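Local coordinates for hemolysin activator protein CdiB (Acinetobacter baumannii ACICU, PDB 6WIL) that probably forms the outer-membrane pore that secretes a large partner toxin in contact-dependent growth inhibition, as a two-partner secretion transporter of the Omp85 superfamily, at residues A[139-152]-A[200-212]. Numbering follows the deposited sequence.
Sequences IGRLNKIVIQEGKI and ELTGYSDLILKLQ
Val146 and Leu207 sit at the middle of a parallel strand pair in the second POTRA domain, the periplasmic module next to the barrel, where 141-149 runs beside 204-212. Parallel neighbours need a connection that returns to the same end of the sheet, and here it includes helices 154-160 and 171-181 and strand 185-193, which flanks 204-212 on its other side.

Around Val146 the backbone bonds alternate between the partners. Val146 N reaches Leu207 O at 2.8 Å and 172°, and Val146 O takes Leu209 N. Earlier in the strand the two roles are split between neighbouring residues: Asn143 N donates to Ser205 O, whereas Lys144 O accepts from Leu207 N. A beta bulge between Ile147 and Glu149 shifts the register by one, yet Leu211 N still finds Glu149 O at 2.8 Å.

On one face Leu142, Ile145, Ile147, Leu207 and Leu209 make an apolar layer, with Phe163 beside Leu142. CD1 of Leu209 meets Ile145 CG2 at 3.9 Å and Ile147 CD1 at 3.8 Å, bridging two residues of the partner strand. Leu207 also packs on Met189 and Ile191.

The other face is more mixed. Ile208 CD1 lies alongside Val146, 3.7 Å from its CB, while the Tyr204 ring runs side by side with Arg141 and has Leu142 O at its edge, in plane. Asp206 OD1 receives a weak bond from Lys144 N; the lysine ammonium stays beyond salt-bridge range, although its CE rests 3.4 Å from Asp206 OD2.

At the bulge, Gln148 holds CG anti to its backbone N (chi1 -179°) and extends across the neighbouring strand. Lys210, bent at chi3 and chi4, curls back so that NZ donates a hydrogen bond to Gln148 OE1 at 3.2 Å, from above the amide plane and not along a lone pair.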
loop_
_atom_site.group_PDB
_atom_site.type_symbol
_atom_site.label_atom_id
_atom_site.label_comp_id
_atom_site.label_asym_id
_atom_site.label_seq_id
_atom_site.Cartn_x
_atom_site.Cartn_y
_atom_site.Cartn_z
ATOM N N ILE A 139 -8.976 -12.346 31.507
ATOM C CA ILE A 139 -9.348 -11.713 30.248
ATOM C C ILE A 139 -9.461 -10.207 30.474
ATOM O O ILE A 139 -10.359 -9.739 31.179
ATOM C CB ILE A 139 -10.651 -12.295 29.695
ATOM C CG1 ILE A 139 -10.517 -13.813 29.539
ATOM C CG2 ILE A 139 -11.003 -11.636 28.374
ATOM C CD1 ILE A 139 -11.574 -14.436 28.653
ATOM N N GLY A 140 -8.542 -9.449 29.878
ATOM C CA GLY A 140 -8.573 -8.001 29.958
ATOM C C GLY A 140 -9.448 -7.393 28.882
ATOM O O GLY A 140 -9.241 -7.639 27.688
ATOM N N ARG A 141 -10.428 -6.594 29.289
ATOM C CA ARG A 141 -11.438 -6.074 28.384
ATOM C C ARG A 141 -11.386 -4.552 28.343
ATOM O O ARG A 141 -10.694 -3.898 29.128
ATOM C CB ARG A 141 -12.840 -6.538 28.796
ATOM C CG ARG A 141 -12.968 -8.038 28.955
ATOM C CD ARG A 141 -14.396 -8.425 29.285
ATOM N NE ARG A 141 -15.035 -9.125 28.178
ATOM C CZ ARG A 141 -15.157 -10.445 28.105
ATOM N NH1 ARG A 141 -14.692 -11.210 29.085
ATOM N NH2 ARG A 141 -15.752 -11.001 27.057
ATOM N N LEU A 142 -12.138 -3.996 27.398
ATOM C CA LEU A 142 -12.227 -2.557 27.210
ATOM C C LEU A 142 -13.432 -2.021 27.967
ATOM O O LEU A 142 -14.542 -2.529 27.804
ATOM C CB LEU A 142 -12.343 -2.225 25.722
ATOM C CG LEU A 142 -12.379 -0.750 25.327
ATOM C CD1 LEU A 142 -11.058 -0.077 25.659
ATOM C CD2 LEU A 142 -12.705 -0.601 23.850
ATOM N N ASN A 143 -13.212 -1.003 28.791
ATOM C CA ASN A 143 -14.294 -0.406 29.559
ATOM C C ASN A 143 -14.895 0.820 28.884
ATOM O O ASN A 143 -16.111 0.861 28.662
ATOM C CB ASN A 143 -13.777 -0.053 30.952
ATOM C CG ASN A 143 -14.795 0.688 31.792
ATOM O OD1 ASN A 143 -14.468 1.668 32.443
ATOM N ND2 ASN A 143 -16.041 0.199 31.801
ATOM N N LYS A 144 -14.075 1.817 28.548
ATOM C CA LYS A 144 -14.549 3.024 27.882
ATOM C C LYS A 144 -13.527 3.478 26.849
ATOM O O LYS A 144 -12.318 3.364 27.058
ATOM C CB LYS A 144 -14.797 4.181 28.867
ATOM C CG LYS A 144 -15.469 3.814 30.184
ATOM C CD LYS A 144 -15.639 5.043 31.076
ATOM C CE LYS A 144 -14.302 5.670 31.471
ATOM N NZ LYS A 144 -14.483 6.898 32.309
ATOM N N ILE A 145 -14.025 4.020 25.746
ATOM C CA ILE A 145 -13.200 4.810 24.841
ATOM C C ILE A 145 -13.367 6.268 25.245
ATOM O O ILE A 145 -14.486 6.791 25.258
ATOM C CB ILE A 145 -13.588 4.577 23.373
ATOM C CG1 ILE A 145 -13.263 3.136 22.974
ATOM C CG2 ILE A 145 -12.866 5.564 22.459
ATOM C CD1 ILE A 145 -14.341 2.470 22.156
ATOM N N VAL A 146 -12.267 6.914 25.618
ATOM C CA VAL A 146 -12.295 8.269 26.155
ATOM C C VAL A 146 -11.652 9.199 25.139
ATOM O O VAL A 146 -10.462 9.067 24.828
ATOM C CB VAL A 146 -11.582 8.361 27.515
ATOM C CG1 VAL A 146 -11.449 9.817 27.952
ATOM C CG2 VAL A 146 -12.335 7.557 28.567
ATOM N N ILE A 147 -12.439 10.143 24.627
ATOM C CA ILE A 147 -11.937 11.155 23.697
ATOM C C ILE A 147 -11.564 12.362 24.552
ATOM O O ILE A 147 -12.365 13.270 24.777
ATOM C CB ILE A 147 -12.955 11.498 22.615
ATOM C CG1 ILE A 147 -13.582 10.223 22.045
ATOM C CG2 ILE A 147 -12.294 12.301 21.504
ATOM C CD1 ILE A 147 -12.580 9.262 21.424
ATOM N N GLN A 148 -10.322 12.366 25.043
ATOM C CA GLN A 148 -9.869 13.463 25.890
ATOM C C GLN A 148 -9.807 14.775 25.119
ATOM O O GLN A 148 -9.942 15.853 25.712
ATOM C CB GLN A 148 -8.501 13.128 26.489
ATOM C CG GLN A 148 -7.935 14.196 27.415
ATOM C CD GLN A 148 -6.589 13.810 27.996
ATOM O OE1 GLN A 148 -5.626 14.576 27.923
ATOM N NE2 GLN A 148 -6.518 12.621 28.586
ATOM N N GLU A 149 -9.632 14.707 23.801
ATOM C CA GLU A 149 -9.404 15.899 23.002
ATOM C C GLU A 149 -9.795 15.615 21.556
ATOM O O GLU A 149 -9.497 14.541 21.027
ATOM C CB GLU A 149 -7.937 16.328 23.101
ATOM C CG GLU A 149 -7.556 17.532 22.275
ATOM C CD GLU A 149 -6.082 17.855 22.402
ATOM O OE1 GLU A 149 -5.499 17.550 23.465
ATOM O OE2 GLU A 149 -5.505 18.400 21.439
ATOM N N GLY A 150 -10.466 16.573 20.935
ATOM C CA GLY A 150 -10.872 16.464 19.548
ATOM C C GLY A 150 -12.306 15.988 19.403
ATOM O O GLY A 150 -12.855 15.296 20.267
ATOM N N LYS A 151 -12.924 16.355 18.284
ATOM C CA LYS A 151 -14.312 16.006 18.014
ATOM C C LYS A 151 -14.369 14.798 17.091
ATOM O O LYS A 151 -13.684 14.759 16.062
ATOM C CB LYS A 151 -15.067 17.182 17.391
ATOM C CG LYS A 151 -14.923 18.486 18.162
ATOM C CD LYS A 151 -15.159 18.295 19.654
ATOM C CE LYS A 151 -16.632 18.327 20.028
ATOM N NZ LYS A 151 -16.808 18.264 21.517
ATOM N N ILE A 152 -15.184 13.818 17.464
ATOM C CA ILE A 152 -15.397 12.633 16.643
ATOM C C ILE A 152 -16.804 12.119 16.913
ATOM O O ILE A 152 -17.188 11.903 18.066
ATOM C CB ILE A 152 -14.327 11.551 16.907
ATOM C CG1 ILE A 152 -14.586 10.316 16.047
ATOM C CG2 ILE A 152 -14.253 11.180 18.382
ATOM C CD1 ILE A 152 -13.375 9.429 15.876
ATOM N N GLU A 200 -10.653 1.021 41.244
ATOM C CA GLU A 200 -10.253 0.405 39.986
ATOM C C GLU A 200 -11.246 -0.684 39.600
ATOM O O GLU A 200 -11.799 -1.363 40.469
ATOM C CB GLU A 200 -8.843 -0.193 40.084
ATOM C CG GLU A 200 -8.710 -1.288 41.130
ATOM C CD GLU A 200 -7.680 -2.334 40.752
ATOM O OE1 GLU A 200 -7.513 -3.312 41.512
ATOM O OE2 GLU A 200 -7.043 -2.181 39.689
ATOM N N LEU A 201 -11.473 -0.832 38.294
ATOM C CA LEU A 201 -12.074 -2.037 37.732
ATOM C C LEU A 201 -10.937 -2.973 37.336
ATOM O O LEU A 201 -10.065 -2.591 36.547
ATOM C CB LEU A 201 -12.955 -1.721 36.522
ATOM C CG LEU A 201 -14.262 -0.942 36.692
ATOM C CD1 LEU A 201 -14.090 0.508 36.269
ATOM C CD2 LEU A 201 -15.384 -1.597 35.902
ATOM N N THR A 202 -10.944 -4.195 37.876
ATOM C CA THR A 202 -9.732 -5.011 37.839
ATOM C C THR A 202 -9.460 -5.575 36.445
ATOM O O THR A 202 -8.303 -5.629 36.012
ATOM C CB THR A 202 -9.811 -6.133 38.885
ATOM O OG1 THR A 202 -8.509 -6.697 39.086
ATOM C CG2 THR A 202 -10.779 -7.245 38.465
ATOM N N GLY A 203 -10.497 -5.984 35.721
ATOM C CA GLY A 203 -10.272 -6.654 34.457
ATOM C C GLY A 203 -10.486 -5.771 33.245
ATOM O O GLY A 203 -10.700 -6.279 32.142
ATOM N N TYR A 204 -10.420 -4.452 33.422
ATOM C CA TYR A 204 -10.843 -3.533 32.377
ATOM C C TYR A 204 -9.819 -2.434 32.130
ATOM O O TYR A 204 -9.008 -2.093 32.994
ATOM C CB TYR A 204 -12.194 -2.910 32.714
ATOM C CG TYR A 204 -13.333 -3.889 32.591
ATOM C CD1 TYR A 204 -13.667 -4.726 33.643
ATOM C CD2 TYR A 204 -14.069 -3.984 31.416
ATOM C CE1 TYR A 204 -14.705 -5.624 33.535
ATOM C CE2 TYR A 204 -15.113 -4.879 31.300
ATOM C CZ TYR A 204 -15.425 -5.697 32.364
ATOM O OH TYR A 204 -16.461 -6.595 32.262
ATOM N N SER A 205 -9.891 -1.873 30.930
ATOM C CA SER A 205 -8.964 -0.858 30.461
ATOM C C SER A 205 -9.746 0.298 29.854
ATOM O O SER A 205 -10.864 0.128 29.365
ATOM C CB SER A 205 -7.978 -1.434 29.417
ATOM O OG SER A 205 -7.089 -2.425 29.955
ATOM N N ASP A 206 -9.135 1.478 29.871
ATOM C CA ASP A 206 -9.691 2.656 29.222
ATOM C C ASP A 206 -8.764 3.079 28.098
ATOM O O ASP A 206 -7.544 3.151 28.286
ATOM C CB ASP A 206 -9.898 3.802 30.214
ATOM C CG ASP A 206 -11.179 3.654 30.999
ATOM O OD1 ASP A 206 -12.093 2.954 30.509
ATOM O OD2 ASP A 206 -11.276 4.231 32.101
ATOM N N LEU A 207 -9.349 3.325 26.929
ATOM C CA LEU A 207 -8.623 3.746 25.736
ATOM C C LEU A 207 -8.680 5.267 25.667
ATOM O O LEU A 207 -9.703 5.847 25.294
ATOM C CB LEU A 207 -9.226 3.105 24.493
ATOM C CG LEU A 207 -8.420 3.308 23.211
ATOM C CD1 LEU A 207 -7.048 2.691 23.369
ATOM C CD2 LEU A 207 -9.141 2.725 22.005
ATOM N N ILE A 208 -7.569 5.910 26.014
ATOM C CA ILE A 208 -7.479 7.366 26.041
ATOM C C ILE A 208 -6.995 7.851 24.681
ATOM O O ILE A 208 -5.864 7.558 24.276
ATOM C CB ILE A 208 -6.541 7.841 27.160
ATOM C CG1 ILE A 208 -6.888 7.147 28.478
ATOM C CG2 ILE A 208 -6.615 9.355 27.314
ATOM C CD1 ILE A 208 -8.341 7.287 28.875
ATOM N N LEU A 209 -7.844 8.604 23.982
ATOM C CA LEU A 209 -7.543 9.120 22.653
ATOM C C LEU A 209 -7.459 10.640 22.687
ATOM O O LEU A 209 -8.382 11.305 23.168
ATOM C CB LEU A 209 -8.608 8.681 21.644
ATOM C CG LEU A 209 -8.596 7.218 21.206
ATOM C CD1 LEU A 209 -9.817 6.903 20.359
ATOM C CD2 LEU A 209 -7.326 6.928 20.438
ATOM N N LYS A 210 -6.357 11.184 22.174
ATOM C CA LYS A 210 -6.199 12.620 21.955
ATOM C C LYS A 210 -6.127 12.862 20.450
ATOM O O LYS A 210 -5.183 12.414 19.789
ATOM C CB LYS A 210 -4.958 13.158 22.662
ATOM C CG LYS A 210 -5.180 13.534 24.120
ATOM C CD LYS A 210 -3.996 14.308 24.679
ATOM C CE LYS A 210 -2.935 13.380 25.238
ATOM N NZ LYS A 210 -3.388 12.747 26.507
ATOM N N LEU A 211 -7.120 13.569 19.911
ATOM C CA LEU A 211 -7.263 13.761 18.475
ATOM C C LEU A 211 -7.132 15.236 18.114
ATOM O O LEU A 211 -7.579 16.116 18.859
ATOM C CB LEU A 211 -8.614 13.227 17.977
ATOM C CG LEU A 211 -8.977 11.775 18.304
ATOM C CD1 LEU A 211 -10.378 11.449 17.813
ATOM C CD2 LEU A 211 -7.962 10.799 17.717
ATOM N N GLN A 212 -6.521 15.493 16.961
ATOM C CA GLN A 212 -6.404 16.832 16.398
ATOM C C GLN A 212 -6.654 16.727 14.904
ATOM O O GLN A 212 -5.885 16.075 14.192
ATOM C CB GLN A 212 -5.025 17.433 16.681
ATOM C CG GLN A 212 -4.642 18.583 15.771
ATOM C CD GLN A 212 -3.225 19.057 16.014
ATOM O OE1 GLN A 212 -2.905 19.563 17.089
ATOM N NE2 GLN A 212 -2.361 18.881 15.019
HETATM O O HOH W 1 -7.640 19.155 19.090
#